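Local coordinates for iron-regulated ABC transporter siderophore-binding protein SirA (Staphylococcus aureus subsp. aureus, PDB 3MWF) that binds the iron-loaded siderophore staphyloferrin B and probably delivers it to an ABC transporter for iron uptake, at residues 15-20 and 124-129; 25-30 and 87-92; 82-87 and 103-108. All coordinates share one frame; numbering follows the deposited sequence.

Interaction 1 of 3, residues 15-20 and 124-129; sequences TEIKGK and GKALGK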
loop_
_atom_site.group_PDB
_atom_site.type_symbol
_atom_site.label_atom_id
_atom_site.label_comp_id
_atom_site.label_asym_id
_atom_site.label_seq_id
_atom_site.Cartn_x
_atom_site.Cartn_y
_atom_site.Cartn_z
ATOM N N THR A 15 1.305 23.422 -7.816
ATOM C CA THR A 15 0.908 23.160 -9.207
ATOM C C THR A 15 -0.418 23.813 -9.534
ATOM O O THR A 15 -1.366 23.673 -8.772
ATOM C CB THR A 15 0.839 21.618 -9.485
ATOM O OG1 THR A 15 2.162 21.097 -9.437
ATOM C CG2 THR A 15 0.264 21.309 -10.862
ATOM N N GLU A 16 -0.469 24.511 -10.677
ATOM C CA GLU A 16 -1.693 25.109 -11.191
ATOM C C GLU A 16 -2.326 24.178 -12.213
ATOM O O GLU A 16 -1.702 23.815 -13.203
ATOM C CB GLU A 16 -1.425 26.491 -11.829
ATOM C CG GLU A 16 -2.707 27.242 -12.212
ATOM C CD GLU A 16 -2.455 28.499 -13.025
ATOM O OE1 GLU A 16 -2.752 28.504 -14.248
ATOM O OE2 GLU A 16 -1.975 29.484 -12.436
ATOM N N ILE A 17 -3.569 23.795 -11.951
ATOM C CA ILE A 17 -4.337 22.962 -12.864
ATOM C C ILE A 17 -5.383 23.845 -13.524
ATOM O O ILE A 17 -6.183 24.493 -12.835
ATOM C CB ILE A 17 -5.036 21.799 -12.105
ATOM C CG1 ILE A 17 -3.984 20.913 -11.413
ATOM C CG2 ILE A 17 -5.927 20.982 -13.055
ATOM C CD1 ILE A 17 -4.551 19.814 -10.568
ATOM N N LYS A 18 -5.373 23.884 -14.855
ATOM C CA LYS A 18 -6.419 24.616 -15.568
ATOM C C LYS A 18 -7.486 23.629 -16.024
ATOM O O LYS A 18 -7.187 22.686 -16.758
ATOM C CB LYS A 18 -5.844 25.447 -16.735
ATOM C CG LYS A 18 -4.971 26.637 -16.286
ATOM C CD LYS A 18 -5.128 27.894 -17.171
ATOM C CE LYS A 18 -4.127 27.951 -18.343
ATOM N NZ LYS A 18 -4.553 27.146 -19.537
ATOM N N GLY A 19 -8.715 23.818 -15.543
ATOM C CA GLY A 19 -9.848 22.982 -15.950
ATOM C C GLY A 19 -10.082 21.792 -15.041
ATOM O O GLY A 19 -9.447 21.663 -13.988
ATOM N N LYS A 20 -11.020 20.933 -15.436
ATOM C CA LYS A 20 -11.256 19.675 -14.747
ATOM C C LYS A 20 -10.508 18.627 -15.564
ATOM O O LYS A 20 -10.915 18.314 -16.681
ATOM C CB LYS A 20 -12.751 19.359 -14.690
ATOM C CG LYS A 20 -13.172 18.640 -13.436
ATOM C CD LYS A 20 -14.529 17.984 -13.629
ATOM C CE LYS A 20 -14.909 17.138 -12.429
ATOM N NZ LYS A 20 -15.229 18.010 -11.270
ATOM N N GLY A 124 -8.616 13.786 -5.142
ATOM C CA GLY A 124 -9.947 14.390 -5.045
ATOM C C GLY A 124 -9.878 15.867 -5.438
ATOM O O GLY A 124 -10.677 16.349 -6.264
ATOM N N LYS A 125 -8.912 16.579 -4.856
ATOM C CA LYS A 125 -8.724 18.004 -5.146
ATOM C C LYS A 125 -8.297 18.263 -6.601
ATOM O O LYS A 125 -8.839 19.144 -7.265
ATOM C CB LYS A 125 -7.737 18.638 -4.166
ATOM C CG LYS A 125 -7.725 20.165 -4.235
ATOM C CD LYS A 125 -7.134 20.798 -2.973
ATOM C CE LYS A 125 -6.919 22.314 -3.142
ATOM N NZ LYS A 125 -8.173 23.052 -3.529
ATOM N N ALA A 126 -7.340 17.469 -7.085
ATOM C CA ALA A 126 -6.769 17.657 -8.400
ATOM C C ALA A 126 -7.787 17.377 -9.492
ATOM O O ALA A 126 -7.774 18.045 -10.543
ATOM C CB ALA A 126 -5.519 16.774 -8.576
ATOM N N LEU A 127 -8.667 16.416 -9.237
ATOM C CA LEU A 127 -9.633 15.948 -10.246
ATOM C C LEU A 127 -10.995 16.641 -10.194
ATOM O O LEU A 127 -11.857 16.363 -11.050
ATOM C CB LEU A 127 -9.843 14.430 -10.136
ATOM C CG LEU A 127 -8.666 13.550 -10.565
ATOM C CD1 LEU A 127 -8.883 12.122 -10.072
ATOM C CD2 LEU A 127 -8.567 13.569 -12.067
ATOM N N GLY A 128 -11.174 17.525 -9.214
ATOM C CA GLY A 128 -12.481 18.108 -8.879
ATOM C C GLY A 128 -13.470 17.025 -8.479
ATOM O O GLY A 128 -14.632 17.031 -8.911
ATOM N N LYS A 129 -12.995 16.068 -7.683
ATOM C CA LYS A 129 -13.826 14.987 -7.162
ATOM C C LYS A 129 -13.754 14.957 -5.627
ATOM O O LYS A 129 -13.701 13.879 -5.009
ATOM C CB LYS A 129 -13.381 13.639 -7.741
ATOM C CG LYS A 129 -13.516 13.503 -9.251
ATOM C CD LYS A 129 -14.936 13.247 -9.703
ATOM C CE LYS A 129 -14.958 12.995 -11.194
ATOM N NZ LYS A 129 -16.346 13.012 -11.715
#
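The side chain of K20 runs out extended through chi2 and chi3 and then bends at chi4 (71°). The bend turns NZ onto the carbonyl of G128, just past the end of helix 116-127. K20 NZ donates to G128 O at 2.6 Å. It approaches from the side of the carbonyl, with a C=O...N angle of 122°, and is tilted from the carbonyl plane. The chain reaches that point by passing over the last turn of the helix. K20 CE lies 3.4 Å from L127 O, and K20 CG is close to the same oxygen. K129 ends nearby: K20 NZ and K129 NZ are 5.1 Å apart, two like charges not in contact.

The second part of the contact is apolar. I17 points from strand 13-17 toward the helix. Its CD1 meets A126 CB at 3.8 Å and also lies against A126 O. L86 of strand 86-90 touches both I17 and A126, and I8 of strand 6-10 does the same.

The carbonyl that K20 grips belongs to the helix stop itself. K129 N bonds back to G124 O at 2.7 Å, and G128 N makes a weak bond to K125 O. G128 has positive phi, and K129 is the N-cap of helix 130-155. The arrangement is a Schellman motif closing a helix, with the N-terminal hairpin packed alongside.

Interaction 2 of 3, residues 25-30 and 87-92; sequences VTLYQG and IVASKV. With SE8 (5-[(2-{[(3S)-5-{[(2S)-2-amino-2-carboxyethyl]amino}-3-carboxy-3-hydroxy-5-oxopentanoyl]amino}ethyl)amino]-2,5-dioxopentanoic acid), chain C.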
loop_
_atom_site.group_PDB
_atom_site.type_symbol
_atom_site.label_atom_id
_atom_site.label_comp_id
_atom_site.label_asym_id
_atom_site.label_seq_id
_atom_site.Cartn_x
_atom_site.Cartn_y
_atom_site.Cartn_z
ATOM N N VAL A 25 -2.576 10.579 -15.886
ATOM C CA VAL A 25 -1.565 9.532 -15.908
ATOM C C VAL A 25 -1.167 9.302 -14.459
ATOM O O VAL A 25 -0.802 10.244 -13.765
ATOM C CB VAL A 25 -0.349 9.918 -16.770
ATOM C CG1 VAL A 25 0.817 8.945 -16.549
ATOM C CG2 VAL A 25 -0.757 9.952 -18.257
ATOM N N THR A 26 -1.230 8.046 -14.020
ATOM C CA THR A 26 -0.932 7.680 -12.631
ATOM C C THR A 26 0.364 6.913 -12.568
ATOM O O THR A 26 0.520 5.882 -13.236
ATOM C CB THR A 26 -2.103 6.879 -12.010
ATOM O OG1 THR A 26 -2.523 5.849 -12.926
ATOM C CG2 THR A 26 -3.260 7.796 -11.706
ATOM N N LEU A 27 1.305 7.406 -11.754
ATOM C CA LEU A 27 2.681 6.869 -11.712
ATOM C C LEU A 27 3.007 6.006 -10.501
ATOM O O LEU A 27 4.159 5.664 -10.293
ATOM C CB LEU A 27 3.704 8.014 -11.804
ATOM C CG LEU A 27 3.570 8.843 -13.098
ATOM C CD1 LEU A 27 4.673 9.889 -13.139
ATOM C CD2 LEU A 27 3.668 7.962 -14.335
ATOM N N TYR A 28 1.996 5.679 -9.698
ATOM C CA TYR A 28 2.174 4.579 -8.753
ATOM C C TYR A 28 0.890 3.774 -8.602
ATOM O O TYR A 28 -0.184 4.283 -8.877
ATOM C CB TYR A 28 2.703 5.075 -7.401
ATOM C CG TYR A 28 1.901 6.097 -6.655
ATOM C CD1 TYR A 28 2.123 7.468 -6.868
ATOM C CD2 TYR A 28 1.014 5.716 -5.640
ATOM C CE1 TYR A 28 1.431 8.429 -6.109
ATOM C CE2 TYR A 28 0.307 6.666 -4.896
ATOM C CZ TYR A 28 0.553 8.017 -5.113
ATOM O OH TYR A 28 -0.110 8.979 -4.385
ATOM N N GLN A 29 1.015 2.519 -8.152
ATOM C CA GLN A 29 -0.138 1.608 -8.138
ATOM C C GLN A 29 -1.353 2.216 -7.452
ATOM O O GLN A 29 -2.471 2.114 -7.946
ATOM C CB GLN A 29 0.242 0.326 -7.373
ATOM C CG GLN A 29 1.616 -0.267 -7.740
ATOM C CD GLN A 29 1.688 -0.737 -9.177
ATOM O OE1 GLN A 29 0.811 -1.453 -9.642
ATOM N NE2 GLN A 29 2.741 -0.318 -9.897
ATOM N N GLY A 30 -1.148 2.814 -6.277
ATOM C CA GLY A 30 -2.279 3.302 -5.482
ATOM C C GLY A 30 -2.993 4.456 -6.155
ATOM O O GLY A 30 -4.184 4.604 -5.988
ATOM N N ILE A 87 -0.752 14.641 -14.171
ATOM C CA ILE A 87 0.103 13.503 -13.820
ATOM C C ILE A 87 0.114 13.387 -12.307
ATOM O O ILE A 87 0.294 14.384 -11.617
ATOM C CB ILE A 87 1.533 13.674 -14.370
ATOM C CG1 ILE A 87 1.469 13.772 -15.904
ATOM C CG2 ILE A 87 2.487 12.525 -13.877
ATOM C CD1 ILE A 87 2.758 14.331 -16.515
ATOM N N VAL A 88 -0.082 12.168 -11.785
ATOM C CA VAL A 88 -0.001 11.962 -10.335
ATOM C C VAL A 88 1.291 11.167 -10.053
ATOM O O VAL A 88 1.469 10.030 -10.530
ATOM C CB VAL A 88 -1.242 11.189 -9.755
ATOM C CG1 VAL A 88 -1.119 10.997 -8.240
ATOM C CG2 VAL A 88 -2.551 11.932 -10.065
ATOM N N ALA A 89 2.188 11.789 -9.292
ATOM C CA ALA A 89 3.539 11.280 -9.072
ATOM C C ALA A 89 3.734 11.130 -7.571
ATOM O O ALA A 89 2.839 11.476 -6.804
ATOM C CB ALA A 89 4.592 12.263 -9.628
ATOM N N SER A 90 4.890 10.593 -7.194
ATOM C CA SER A 90 5.298 10.520 -5.782
ATOM C C SER A 90 6.735 11.028 -5.659
ATOM O O SER A 90 7.543 10.893 -6.597
ATOM C CB SER A 90 5.193 9.068 -5.263
ATOM O OG SER A 90 6.152 8.215 -5.885
ATOM N N LYS A 91 7.071 11.582 -4.497
ATOM C CA LYS A 91 8.449 11.999 -4.252
ATOM C C LYS A 91 9.333 10.753 -4.225
ATOM O O LYS A 91 10.409 10.718 -4.819
ATOM C CB LYS A 91 8.533 12.812 -2.944
ATOM C CG LYS A 91 9.903 13.424 -2.623
ATOM C CD LYS A 91 9.672 14.639 -1.725
ATOM C CE LYS A 91 10.478 14.585 -0.426
ATOM N NZ LYS A 91 11.949 14.827 -0.647
ATOM N N VAL A 92 8.855 9.683 -3.583
ATOM C CA VAL A 92 9.702 8.512 -3.494
ATOM C C VAL A 92 10.134 7.938 -4.869
ATOM O O VAL A 92 11.297 7.568 -5.053
ATOM C CB VAL A 92 9.118 7.440 -2.545
ATOM C CG1 VAL A 92 7.826 6.861 -3.089
ATOM C CG2 VAL A 92 10.166 6.374 -2.322
HETATM C C1 SE8 C . 10.933 -1.460 -5.774
HETATM C C2 SE8 C . 10.823 -2.885 -5.306
HETATM C C3 SE8 C . 9.571 -3.543 -5.864
HETATM N N4 SE8 C . 8.341 -2.954 -5.345
HETATM C C5 SE8 C . 7.719 -3.449 -4.294
HETATM C C6 SE8 C . 6.554 -2.654 -3.758
HETATM C C7 SE8 C . 7.036 -1.547 -2.820
HETATM C C8 SE8 C . 5.824 -0.672 -2.452
HETATM C C9 SE8 C . 6.092 0.347 -1.347
HETATM N N10 SE8 C . 7.298 0.910 -1.296
HETATM C C11 SE8 C . 7.557 1.901 -0.277
HETATM C C12 SE8 C . 7.905 3.242 -0.901
HETATM N N13 SE8 C . 8.598 4.120 0.032
HETATM C C14 SE8 C . 9.942 4.072 0.278
HETATM C C15 SE8 C . 10.851 3.389 -0.700
HETATM C C16 SE8 C . 10.692 1.934 -0.336
HETATM C C17 SE8 C . 10.828 0.958 -1.463
HETATM C C18 SE8 C . 11.838 -0.060 -1.227
HETATM O O19 SE8 C . 11.277 -1.248 -6.966
HETATM O O20 SE8 C . 10.728 -0.550 -4.947
HETATM N N21 SE8 C . 10.812 -2.904 -3.830
HETATM O O22 SE8 C . 8.032 -4.486 -3.742
HETATM C C23 SE8 C . 7.708 -2.151 -1.599
HETATM O O24 SE8 C . 7.000 -2.662 -0.695
HETATM O O25 SE8 C . 8.960 -2.118 -1.498
HETATM O O26 SE8 C . 8.051 -0.782 -3.495
HETATM O O27 SE8 C . 5.197 0.629 -0.558
HETATM O O28 SE8 C . 10.444 4.539 1.284
HETATM O O29 SE8 C . 10.061 0.929 -2.431
HETATM O O30 SE8 C . 11.719 -1.137 -1.803
HETATM O O31 SE8 C . 12.774 0.156 -0.415
HETATM O O HOH W 1 5.132 7.552 -8.460
#
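Strands 24-26 and 86-90 are parallel neighbours inside the six-stranded sheet, and both run toward the siderophore site. V88 N donates to V25 O at 2.9 Å, nearly straight at 167°. L27 N donates to V88 O at 2.9 Å; with the first bond this makes the T26-V88 bridge, the last of the ladder. I87 CA adds a CA-H...O contact to V25 O.

L27 packs over I87, with L27 CD1 3.5 Å from I87 CG2. The Y28 ring swings back over strand 86-90 because its CG sits between the backbone N and the carbonyl carbon (chi1 58°). The ring meets A89 O edge-on and in plane, with Y28 CE1 3.4 Å from that oxygen. S90 CB lies 3.8 Å from Y28 CD1. The hydroxyl of Y28 bonds to T110 and T119. A water joins S90 OG to L27 O, the latter bond weak. S90 OG also caps R93 N.

V92 CG2 touches the ligand, 3.5 Å from SE8 C15. R93, on the same turn, hydrogen-bonds to SE8. Helix 29-37 packs on T26 and V88, helix 98-104 packs on L27 and A89, and strand 107-110 continues the sheet beyond I87.

Interaction 3 of 3, residues 82-87 and 103-108; sequences LKPDLI and KIAPTV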
loop_
_atom_site.group_PDB
_atom_site.type_symbol
_atom_site.label_atom_id
_atom_site.label_comp_id
_atom_site.label_asym_id
_atom_site.label_seq_id
_atom_site.Cartn_x
_atom_site.Cartn_y
_atom_site.Cartn_z
ATOM N N LEU A 82 0.678 10.679 -24.535
ATOM C CA LEU A 82 -0.701 10.600 -24.131
ATOM C C LEU A 82 -1.388 11.948 -23.997
ATOM O O LEU A 82 -2.597 11.994 -23.825
ATOM C CB LEU A 82 -0.839 9.790 -22.837
ATOM C CG LEU A 82 -0.473 8.325 -23.047
ATOM C CD1 LEU A 82 -0.308 7.649 -21.662
ATOM C CD2 LEU A 82 -1.543 7.646 -23.873
ATOM N N LYS A 83 -0.618 13.036 -24.076
ATOM C CA LYS A 83 -1.175 14.386 -23.906
ATOM C C LYS A 83 -2.046 14.463 -22.652
ATOM O O LYS A 83 -3.245 14.797 -22.697
ATOM C CB LYS A 83 -1.952 14.796 -25.169
ATOM C CG LYS A 83 -1.064 14.971 -26.366
ATOM C CD LYS A 83 -1.817 15.752 -27.458
ATOM C CE LYS A 83 -0.855 16.422 -28.421
ATOM N NZ LYS A 83 -0.139 15.389 -29.207
ATOM N N PRO A 84 -1.452 14.124 -21.492
ATOM C CA PRO A 84 -2.241 14.171 -20.268
ATOM C C PRO A 84 -2.515 15.611 -19.845
ATOM O O PRO A 84 -1.785 16.531 -20.243
ATOM C CB PRO A 84 -1.330 13.504 -19.236
ATOM C CG PRO A 84 0.043 13.666 -19.767
ATOM C CD PRO A 84 -0.025 13.868 -21.251
ATOM N N ASP A 85 -3.568 15.798 -19.079
ATOM C CA ASP A 85 -3.790 17.081 -18.427
ATOM C C ASP A 85 -3.483 17.048 -16.926
ATOM O O ASP A 85 -3.531 18.086 -16.261
ATOM C CB ASP A 85 -5.176 17.669 -18.741
ATOM C CG ASP A 85 -6.302 16.697 -18.570
ATOM O OD1 ASP A 85 -6.193 15.755 -17.760
ATOM O OD2 ASP A 85 -7.342 16.889 -19.241
ATOM N N LEU A 86 -3.152 15.862 -16.405
ATOM C CA LEU A 86 -2.752 15.718 -15.006
ATOM C C LEU A 86 -1.878 14.481 -14.859
ATOM O O LEU A 86 -2.211 13.410 -15.404
ATOM C CB LEU A 86 -3.977 15.577 -14.099
ATOM C CG LEU A 86 -3.695 15.423 -12.595
ATOM C CD1 LEU A 86 -3.019 16.698 -12.042
ATOM C CD2 LEU A 86 -4.975 15.114 -11.855
ATOM N N ILE A 87 -0.752 14.641 -14.171
ATOM C CA ILE A 87 0.103 13.503 -13.820
ATOM C C ILE A 87 0.114 13.387 -12.307
ATOM O O ILE A 87 0.294 14.384 -11.617
ATOM C CB ILE A 87 1.533 13.674 -14.370
ATOM C CG1 ILE A 87 1.469 13.772 -15.904
ATOM C CG2 ILE A 87 2.487 12.525 -13.877
ATOM C CD1 ILE A 87 2.758 14.331 -16.515
ATOM N N LYS A 103 6.946 19.608 -17.134
ATOM C CA LYS A 103 7.026 20.160 -18.506
ATOM C C LYS A 103 6.007 19.517 -19.442
ATOM O O LYS A 103 5.589 20.094 -20.447
ATOM C CB LYS A 103 8.429 20.044 -19.073
ATOM C CG LYS A 103 9.419 20.998 -18.420
ATOM C CD LYS A 103 10.840 20.731 -18.861
ATOM C CE LYS A 103 11.040 20.965 -20.354
ATOM N NZ LYS A 103 12.444 20.567 -20.713
ATOM N N ILE A 104 5.590 18.303 -19.111
ATOM C CA ILE A 104 4.552 17.615 -19.878
ATOM C C ILE A 104 3.137 18.057 -19.531
ATOM O O ILE A 104 2.321 18.361 -20.418
ATOM C CB ILE A 104 4.706 16.058 -19.717
ATOM C CG1 ILE A 104 6.124 15.614 -20.119
ATOM C CG2 ILE A 104 3.563 15.316 -20.461
ATOM C CD1 ILE A 104 6.454 14.152 -19.792
ATOM N N ALA A 105 2.813 18.073 -18.237
ATOM C CA ALA A 105 1.503 18.415 -17.752
ATOM C C ALA A 105 1.568 18.790 -16.276
ATOM O O ALA A 105 2.531 18.404 -15.593
ATOM C CB ALA A 105 0.535 17.226 -17.934
ATOM N N PRO A 106 0.541 19.500 -15.770
ATOM C CA PRO A 106 0.476 19.776 -14.336
ATOM C C PRO A 106 0.630 18.457 -13.592
ATOM O O PRO A 106 -0.051 17.472 -13.924
ATOM C CB PRO A 106 -0.941 20.320 -14.148
ATOM C CG PRO A 106 -1.266 20.957 -15.468
ATOM C CD PRO A 106 -0.650 20.015 -16.472
ATOM N N THR A 107 1.549 18.447 -12.635
ATOM C CA THR A 107 1.916 17.220 -11.945
ATOM C C THR A 107 1.753 17.463 -10.444
ATOM O O THR A 107 2.270 18.455 -9.900
ATOM C CB THR A 107 3.376 16.836 -12.233
ATOM O OG1 THR A 107 3.534 16.561 -13.621
ATOM C CG2 THR A 107 3.783 15.574 -11.426
ATOM N N VAL A 108 1.019 16.573 -9.788
ATOM C CA VAL A 108 0.873 16.654 -8.327
ATOM C C VAL A 108 1.504 15.411 -7.719
ATOM O O VAL A 108 1.556 14.356 -8.357
ATOM C CB VAL A 108 -0.602 16.824 -7.900
ATOM C CG1 VAL A 108 -1.149 18.129 -8.493
ATOM C CG2 VAL A 108 -1.472 15.629 -8.383
HETATM O O HOH W 2 0.229 17.140 -22.109
#
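I87 lies across T107 and the end of helix 98-104, and each carbon of its side chain meets something there. CB sits 3.6 Å from T107 OG1. From it, CG2 branches toward the methyl of T107, while CG1 comes up to A105 CB. With chi2 near 164° the chain stays extended, and CD1 ends among three residues. I87 CD1 is 3.7 Å from T107 OG1, 3.9 Å from A105 CB and 4.1 Å from I104 CB. T107 OG1 keeps a polar partner, since it donates to A105 O at 2.9 Å. That bond ties the hydroxyl to the turn before its own strand.

Both backbone polar atoms of I87 bond to the 106-108 strand. I87 N donates to P106 O at 2.9 Å, in the carbonyl plane. V108 N donates to I87 O, nearly in line with the carbonyl. CA-H...O contacts from L86 to P106 O and from T107 to I87 O flank these bonds.

Before the strand, P84 packs obliquely on I104, and P84 CD is 3.9 Å from I104 CG2. A105 CB comes within 3.3 Å of P84 O. A water bridges P84 O and I104 O, donating to both. D85 points away, and its carboxylate accepts from the backbone N of K22 and R23. L86 CD1 reaches V108 CG2, the two side chains crossing at about a right angle. Strand 13-17 packs on this face, with I17 on L86 and T15 on V108.

Strand 86-90 leads through helices 91-94 and 98-104 into strand 107-110, its parallel neighbour. This is a beta-alpha-beta crossover, and I87 packs against the helix on the way back.

Overall arrangement
Interactions 2 and 3 use the two sides of strand 86-90 and share I87. Both combine parallel ladder bonds with apolar packing. Interaction 2 is wholly buried and runs to the siderophore pocket. Interaction 3 lies at the other end of the strand, is partly buried, and joins it to outermost strand 107-110. Interaction 1 lies outside the ladder. It sets the N-terminal hairpin against helix 116-127, and its one polar bond comes from an exposed lysine. It touches interaction 3, where T15 OG1 probably bonds to T107 O and A126 packs on L86. Interactions 1 and 2 do not touch; their nearest atoms are about 6 Å apart.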